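Local atomic coordinates of putative Acetyltransferase (Pyrococcus horikoshii, PDB entry 3DDD), a protein that binds coenzyme A and is probably an acyltransferase of the GNAT family, moving an acyl group from acyl-coenzyme A to an acceptor. Residues A[165-169]-A[170-174]; A[189-192]-A[193-197]. One frame throughout, in Å; residues are numbered along the deposited sequence. Where two conformers were deposited one is given.

Contact 1 of 2, residues A[165-169]-A[170-174]; sequences NKIPN and WVKEI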
ATOM      1  N   ASN A 165      13.274  14.070 -12.318  0.50 41.18           N
ATOM      2  CA  ASN A 165      14.115  13.107 -11.589  0.50 40.42           C
ATOM      3  C   ASN A 165      14.236  13.381 -10.060  0.50 39.81           C
ATOM      4  O   ASN A 165      14.661  12.500  -9.310  0.50 38.32           O
ATOM      5  CB  ASN A 165      15.507  12.987 -12.248  0.50 39.37           C
ATOM      6  CG  ASN A 165      15.472  12.307 -13.645  0.50 36.31           C
ATOM      7  OD1 ASN A 165      14.616  11.468 -13.948  0.50 32.83           O
ATOM      8  ND2 ASN A 165      16.437  12.662 -14.479  0.50 22.82           N
ATOM      9  N   LYS A 166      13.858  14.583  -9.609  1.00 40.90           N
ATOM     10  CA  LYS A 166      13.864  14.942  -8.187  1.00 41.65           C
ATOM     11  C   LYS A 166      12.460  15.433  -7.837  1.00 40.52           C
ATOM     12  O   LYS A 166      11.811  16.082  -8.650  1.00 39.41           O
ATOM     13  CB  LYS A 166      14.873  16.075  -7.890  1.00 41.59           C
ATOM     14  CG  LYS A 166      16.365  15.668  -7.849  1.00 48.46           C
ATOM     15  N   ILE A 167      12.008  15.118  -6.622  1.00 37.09           N
ATOM     16  CA  ILE A 167      10.717  15.535  -6.164  1.00 35.63           C
ATOM     17  C   ILE A 167      10.787  17.029  -5.851  1.00 35.00           C
ATOM     18  O   ILE A 167      11.603  17.415  -5.031  1.00 36.43           O
ATOM     19  CB  ILE A 167      10.296  14.785  -4.887  1.00 36.08           C
ATOM     20  CG1 ILE A 167      10.286  13.271  -5.132  1.00 36.59           C
ATOM     21  CG2 ILE A 167       8.929  15.278  -4.444  1.00 30.40           C
ATOM     22  CD1 ILE A 167       9.942  12.441  -3.954  1.00 31.78           C
ATOM     23  N   PRO A 168       9.973  17.870  -6.530  1.00 33.87           N
ATOM     24  CA  PRO A 168       9.908  19.287  -6.130  1.00 33.86           C
ATOM     25  C   PRO A 168       9.062  19.547  -4.896  1.00 34.36           C
ATOM     26  O   PRO A 168       8.189  18.745  -4.546  1.00 33.41           O
ATOM     27  CB  PRO A 168       9.263  19.987  -7.333  1.00 34.10           C
ATOM     28  CG  PRO A 168       8.556  18.931  -8.100  1.00 32.44           C
ATOM     29  CD  PRO A 168       9.140  17.583  -7.708  1.00 32.60           C
ATOM     30  N   ASN A 169       9.291  20.697  -4.278  1.00 34.34           N
ATOM     31  CA  ASN A 169       8.595  21.049  -3.056  1.00 33.74           C
ATOM     32  C   ASN A 169       7.093  21.142  -3.250  1.00 34.01           C
ATOM     33  O   ASN A 169       6.360  20.800  -2.343  1.00 36.64           O
ATOM     34  CB  ASN A 169       9.147  22.347  -2.440  1.00 32.96           C
ATOM     35  CG  ASN A 169      10.497  22.151  -1.746  1.00 35.47           C
ATOM     36  OD1 ASN A 169      10.775  21.101  -1.157  1.00 40.62           O
ATOM     37  ND2 ASN A 169      11.336  23.179  -1.792  1.00 38.24           N
ATOM     38  N   TRP A 170       6.631  21.615  -4.409  1.00 34.56           N
ATOM     39  CA  TRP A 170       5.189  21.746  -4.634  1.00 34.98           C
ATOM     40  C   TRP A 170       4.517  20.376  -4.701  1.00 36.38           C
ATOM     41  O   TRP A 170       3.320  20.270  -4.431  1.00 39.98           O
ATOM     42  CB  TRP A 170       4.851  22.579  -5.893  1.00 32.07           C
ATOM     43  CG  TRP A 170       5.249  21.958  -7.188  1.00 33.94           C
ATOM     44  CD1 TRP A 170       6.405  22.194  -7.895  1.00 32.51           C
ATOM     45  CD2 TRP A 170       4.505  21.004  -7.958  1.00 31.27           C
ATOM     46  NE1 TRP A 170       6.432  21.443  -9.040  1.00 30.68           N
ATOM     47  CE2 TRP A 170       5.285  20.693  -9.104  1.00 32.76           C
ATOM     48  CE3 TRP A 170       3.261  20.364  -7.787  1.00 30.40           C
ATOM     49  CZ2 TRP A 170       4.850  19.796 -10.082  1.00 31.92           C
ATOM     50  CZ3 TRP A 170       2.835  19.457  -8.750  1.00 29.52           C
ATOM     51  CH2 TRP A 170       3.629  19.182  -9.888  1.00 31.47           C
ATOM     52  N   VAL A 171       5.263  19.339  -5.091  1.00 35.32           N
ATOM     53  CA  VAL A 171       4.738  17.971  -5.093  1.00 33.02           C
ATOM     54  C   VAL A 171       4.626  17.484  -3.663  1.00 33.17           C
ATOM     55  O   VAL A 171       3.620  16.896  -3.275  1.00 33.28           O
ATOM     56  CB  VAL A 171       5.613  16.983  -5.964  1.00 35.08           C
ATOM     57  CG1 VAL A 171       5.342  15.509  -5.605  1.00 23.63           C
ATOM     58  CG2 VAL A 171       5.406  17.247  -7.475  1.00 29.76           C
ATOM     59  N   LYS A 172       5.651  17.752  -2.865  1.00 34.11           N
ATOM     60  CA  LYS A 172       5.623  17.423  -1.451  1.00 35.25           C
ATOM     61  C   LYS A 172       4.429  18.078  -0.767  1.00 35.73           C
ATOM     62  O   LYS A 172       3.760  17.449   0.037  1.00 36.85           O
ATOM     63  CB  LYS A 172       6.925  17.841  -0.758  1.00 36.16           C
ATOM     64  CG  LYS A 172       8.178  17.182  -1.334  1.00 39.87           C
ATOM     65  CD  LYS A 172       9.489  17.630  -0.657  1.00 36.46           C
ATOM     66  CE  LYS A 172      10.627  16.747  -1.157  1.00 43.59           C
ATOM     67  NZ  LYS A 172      11.958  17.369  -0.998  1.00 54.70           N
ATOM     68  N   GLU A 173       4.153  19.331  -1.106  1.00 36.71           N
ATOM     69  CA  GLU A 173       3.030  20.079  -0.522  1.00 37.99           C
ATOM     70  C   GLU A 173       1.657  19.562  -0.947  1.00 36.48           C
ATOM     71  O   GLU A 173       0.782  19.384  -0.122  1.00 35.69           O
ATOM     72  CB  GLU A 173       3.160  21.570  -0.848  1.00 37.35           C
ATOM     73  CG  GLU A 173       4.136  22.300   0.089  1.00 43.65           C
ATOM     74  CD  GLU A 173       4.819  23.503  -0.552  1.00 47.82           C
ATOM     75  OE1 GLU A 173       4.164  24.218  -1.357  1.00 63.36           O
ATOM     76  OE2 GLU A 173       6.020  23.749  -0.226  1.00 67.10           O
ATOM     77  N   ILE A 174       1.465  19.319  -2.237  1.00 36.67           N
ATOM     78  CA  ILE A 174       0.182  18.776  -2.714  1.00 35.92           C
ATOM     79  C   ILE A 174      -0.069  17.335  -2.224  1.00 33.93           C
ATOM     80  O   ILE A 174      -1.206  16.963  -1.967  1.00 36.53           O
ATOM     81  CB  ILE A 174       0.021  18.931  -4.262  1.00 35.56           C
ATOM     82  CG1 ILE A 174      -1.464  18.922  -4.624  1.00 34.31           C
ATOM     83  CG2 ILE A 174       0.855  17.865  -5.038  1.00 33.44           C
ATOM     84  CD1 ILE A 174      -1.731  19.069  -6.119  1.00 35.62           C
TER
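Pro168 approaches the Trp170 indole obliquely: its CG lies 3.4 Å from NE1, with CB close to CD1, and the pyrrolidine and indole side chains run alongside each other in the same direction. One face of the indole carries Val171 CG2, which stands 3.4 Å above the ring plane and displaced toward the rim. That methyl also meets Pro168, with CG2 3.6 Å from the proline CG, so proline, indole and valine are in mutual contact. The indole reaches this place because Trp170 CG sits between its own backbone N and carbonyl carbon (chi1 67°), which turns the ring back toward the residue before the helix. Cys199 of strand 196-200 touches both Trp170 and Val171.

Pro168 is the N-cap of helix 169-179, which follows strand 161-164 after a short loop, and the cap works through the backbone. Its carbonyl O receives Lys172 N at 3.2 Å, nearly straight (164°) and in the carbonyl plane, and a weak second bond from Val171 N. The next bond in the series runs from Glu173 N to Asn169 O at 2.9 Å.

Outside this first turn, Ile167 sets CG2 anti to its backbone N, which aims that methyl at the helix. There it lies 3.7 Å from Lys172 CG and 3.8 Å from Val171 CG1, crossing both side chains at about a right angle. The extended Lys172 chain also passes Asn169, its CD close to OD1. An alanine here would keep the capping N-H but lack the methylenes beyond CB, and is likely to leave a gap beside Ile167 CG2. Ile167 also touches Leu187 of helix 184-192.

Contact 2 of 2, residues A[189-192]-A[193-197]; sequences AYMR and RGARL. With EDO (1,2-ethanediol), chain D.
Arg193 folds back along the last turn of helix 184-192, its CG 3.5 Å from Ala189 O. Its chi1 (-44°) places CG there, and the bend at chi2 (-104°) then steers CD and the guanidinium onward. One water links the same two residues: it accepts from Arg193 NE at 2.6 Å and donates to Ala189 O at 2.8 Å. The guanidinium continues outward to salt bridges with Glu55 and Glu59 of helix 47-60. Arg192 also pairs with Glu59, so two arginines share that carboxylate.

Tyr190 O takes two N-H groups, from Arg193 at 3.0 Å and from Ala195 at 3.1 Å, and they come from opposite faces of its carbonyl plane. Together with Gly194 N donating to Met191 O at 3.2 Å, the Ala195 bond defines a Schellman motif that ends the helix. Gly194 is its C-prime residue, with phi at 112°, where a beta carbon would collide with the carbonyl O of Arg193. The turn leads directly into strand 196-200 of the GNAT domain.

Ala195 points its methyl back at the helix, where CB packs 3.8 Å from Tyr190 CB and also lies over the Tyr190 carbonyl; Leu207 and Tyr209 of strand 204-209 touch it as well. Met191, present as selenomethionine, runs CG past Ala195 O, then bends at chi3 and crosses Leu197 obliquely, with SE 4.2 Å from Leu197 CB. Arg196, whose first side-chain bond points away from the helix, forms a salt bridge through NH1 with Glu163, while its NE donates a weak, in-plane hydrogen bond to O2 of an ethanediol probably from the crystallisation liquor.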
ATOM      1  N   ALA A 189      11.854   5.979  -2.468  1.00 32.44           N
ATOM      2  CA  ALA A 189      12.303   4.579  -2.521  1.00 34.37           C
ATOM      3  C   ALA A 189      11.910   3.928  -3.835  1.00 33.98           C
ATOM      4  O   ALA A 189      12.710   3.239  -4.458  1.00 34.01           O
ATOM      5  CB  ALA A 189      11.740   3.768  -1.296  1.00 33.80           C
ATOM      6  N   TYR A 190      10.683   4.182  -4.275  1.00 35.16           N
ATOM      7  CA  TYR A 190      10.214   3.749  -5.585  1.00 34.15           C
ATOM      8  C   TYR A 190      10.973   4.369  -6.757  1.00 33.94           C
ATOM      9  O   TYR A 190      11.260   3.696  -7.752  1.00 34.82           O
ATOM     10  CB  TYR A 190       8.717   4.026  -5.739  1.00 34.27           C
ATOM     11  CG  TYR A 190       7.868   2.953  -5.123  1.00 36.58           C
ATOM     12  CD1 TYR A 190       7.587   1.789  -5.819  1.00 41.31           C
ATOM     13  CD2 TYR A 190       7.363   3.091  -3.840  1.00 36.49           C
ATOM     14  CE1 TYR A 190       6.825   0.781  -5.261  1.00 44.51           C
ATOM     15  CE2 TYR A 190       6.592   2.105  -3.259  1.00 43.36           C
ATOM     16  CZ  TYR A 190       6.322   0.945  -3.972  1.00 46.19           C
ATOM     17  OH  TYR A 190       5.562  -0.034  -3.398  1.00 43.42           O
HETATM   18  N   MSE A 191      11.278   5.647  -6.645  1.00 35.00           N
HETATM   19  CA  MSE A 191      12.046   6.334  -7.651  1.00 33.43           C
HETATM   20  C   MSE A 191      13.479   5.816  -7.702  1.00 35.93           C
HETATM   21  O   MSE A 191      14.071   5.780  -8.789  1.00 39.35           O
HETATM   22  CB  MSE A 191      11.992   7.839  -7.452  1.00 31.40           C
HETATM   23  CG  MSE A 191      10.652   8.441  -7.778  1.00 36.01           C
HETATM   24 SE   MSE A 191      10.426  10.283  -7.152  0.75 33.40          SE
HETATM   25  CE  MSE A 191      11.741  11.110  -8.367  1.00 34.27           C
ATOM     26  N   ARG A 192      14.048   5.365  -6.584  1.00 37.29           N
ATOM     27  CA  ARG A 192      15.366   4.674  -6.690  1.00 37.36           C
ATOM     28  C   ARG A 192      15.307   3.409  -7.561  1.00 39.84           C
ATOM     29  O   ARG A 192      16.328   3.016  -8.146  1.00 41.34           O
ATOM     30  CB  ARG A 192      15.965   4.362  -5.327  1.00 35.99           C
ATOM     31  CG  ARG A 192      16.421   5.643  -4.574  1.00 35.15           C
ATOM     32  CD  ARG A 192      17.295   5.324  -3.365  1.00 36.11           C
ATOM     33  NE  ARG A 192      16.515   4.729  -2.283  1.00 34.22           N
ATOM     34  CZ  ARG A 192      15.806   5.452  -1.424  1.00 41.61           C
ATOM     35  NH1 ARG A 192      15.792   6.771  -1.541  1.00 38.12           N
ATOM     36  NH2 ARG A 192      15.093   4.867  -0.469  1.00 42.05           N
ATOM     37  N   ARG A 193      14.120   2.794  -7.685  1.00 38.48           N
ATOM     38  CA  ARG A 193      13.967   1.583  -8.479  1.00 40.73           C
ATOM     39  C   ARG A 193      13.377   1.794  -9.856  1.00 39.86           C
ATOM     40  O   ARG A 193      12.985   0.837 -10.494  1.00 40.51           O
ATOM     41  CB  ARG A 193      13.084   0.581  -7.772  1.00 41.40           C
ATOM     42  CG  ARG A 193      13.382   0.429  -6.355  1.00 50.14           C
ATOM     43  CD  ARG A 193      14.131  -0.809  -6.054  1.00 61.66           C
ATOM     44  NE  ARG A 193      14.433  -0.788  -4.630  1.00 69.76           N
ATOM     45  CZ  ARG A 193      15.003  -1.780  -3.968  1.00 73.18           C
ATOM     46  NH1 ARG A 193      15.297  -2.934  -4.583  1.00 71.78           N
ATOM     47  NH2 ARG A 193      15.251  -1.612  -2.673  1.00 68.28           N
ATOM     48  N   GLY A 194      13.256   3.034 -10.286  1.00 38.71           N
ATOM     49  CA  GLY A 194      12.912   3.318 -11.660  1.00 37.85           C
ATOM     50  C   GLY A 194      11.547   3.924 -11.854  1.00 38.36           C
ATOM     51  O   GLY A 194      11.191   4.257 -12.981  1.00 38.96           O
ATOM     52  N   ALA A 195      10.793   4.079 -10.764  1.00 34.99           N
ATOM     53  CA  ALA A 195       9.471   4.685 -10.821  1.00 32.77           C
ATOM     54  C   ALA A 195       9.612   6.092 -11.367  1.00 33.45           C
ATOM     55  O   ALA A 195      10.587   6.763 -11.072  1.00 32.16           O
ATOM     56  CB  ALA A 195       8.817   4.704  -9.436  1.00 30.04           C
ATOM     57  N   ARG A 196       8.643   6.528 -12.175  1.00 36.43           N
ATOM     58  CA  ARG A 196       8.728   7.797 -12.879  1.00 36.69           C
ATOM     59  C   ARG A 196       7.763   8.779 -12.265  1.00 34.57           C
ATOM     60  O   ARG A 196       6.606   8.443 -12.089  1.00 32.87           O
ATOM     61  CB  ARG A 196       8.328   7.610 -14.316  1.00 37.59           C
ATOM     62  CG  ARG A 196       9.178   6.571 -15.113  1.00 43.16           C
ATOM     63  CD  ARG A 196       8.381   6.203 -16.386  1.00 46.21           C
ATOM     64  NE  ARG A 196       9.072   5.358 -17.358  1.00 48.16           N
ATOM     65  CZ  ARG A 196       9.991   5.792 -18.199  1.00 44.96           C
ATOM     66  NH1 ARG A 196      10.373   7.064 -18.190  1.00 49.69           N
ATOM     67  NH2 ARG A 196      10.534   4.939 -19.043  1.00 54.36           N
ATOM     68  N   LEU A 197       8.227   9.998 -11.972  1.00 32.87           N
ATOM     69  CA  LEU A 197       7.362  11.023 -11.414  1.00 32.35           C
ATOM     70  C   LEU A 197       6.895  11.968 -12.542  1.00 32.77           C
ATOM     71  O   LEU A 197       7.684  12.704 -13.152  1.00 30.82           O
ATOM     72  CB  LEU A 197       8.072  11.751 -10.273  1.00 31.09           C
ATOM     73  CG  LEU A 197       7.333  12.905  -9.590  1.00 35.73           C
ATOM     74  CD1 LEU A 197       6.121  12.424  -8.798  1.00 31.73           C
ATOM     75  CD2 LEU A 197       8.303  13.677  -8.727  1.00 29.74           C
TER
HETATM   76  C1  EDO D 302       8.734   2.133 -14.130  1.00 58.33           C
HETATM   77  O1  EDO D 302       9.143   1.139 -13.205  1.00 42.78           O
HETATM   78  C2  EDO D 302       8.396   1.390 -15.415  1.00 62.77           C
HETATM   79  O2  EDO D 302       8.025   2.354 -16.402  1.00 66.19           O
HETATM   80  O   HOH W   1      14.612   1.528  -3.380  1.00 44.58           O

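From the N terminus, the chain leaves strand 161-164, and contact 1 forms the short bend that starts helix 169-179. Helix 184-192 follows, and contact 2 then turns its C-terminal end into strand 196-200. The two lie in series, neither nested nor crossed: one opens a helix and the other closes the next. Their centres are 14 Å apart, yet they meet through side chains, with Ile167 CG1 3.6 Å from Met191 SE and Pro168 CD 4.1 Å from Leu197 CD2. The loop after strand 161-164 thus packs on helix 184-192 and on strand 196-200, the antiparallel neighbour of strand 161-164, away from the coenzyme A pocket.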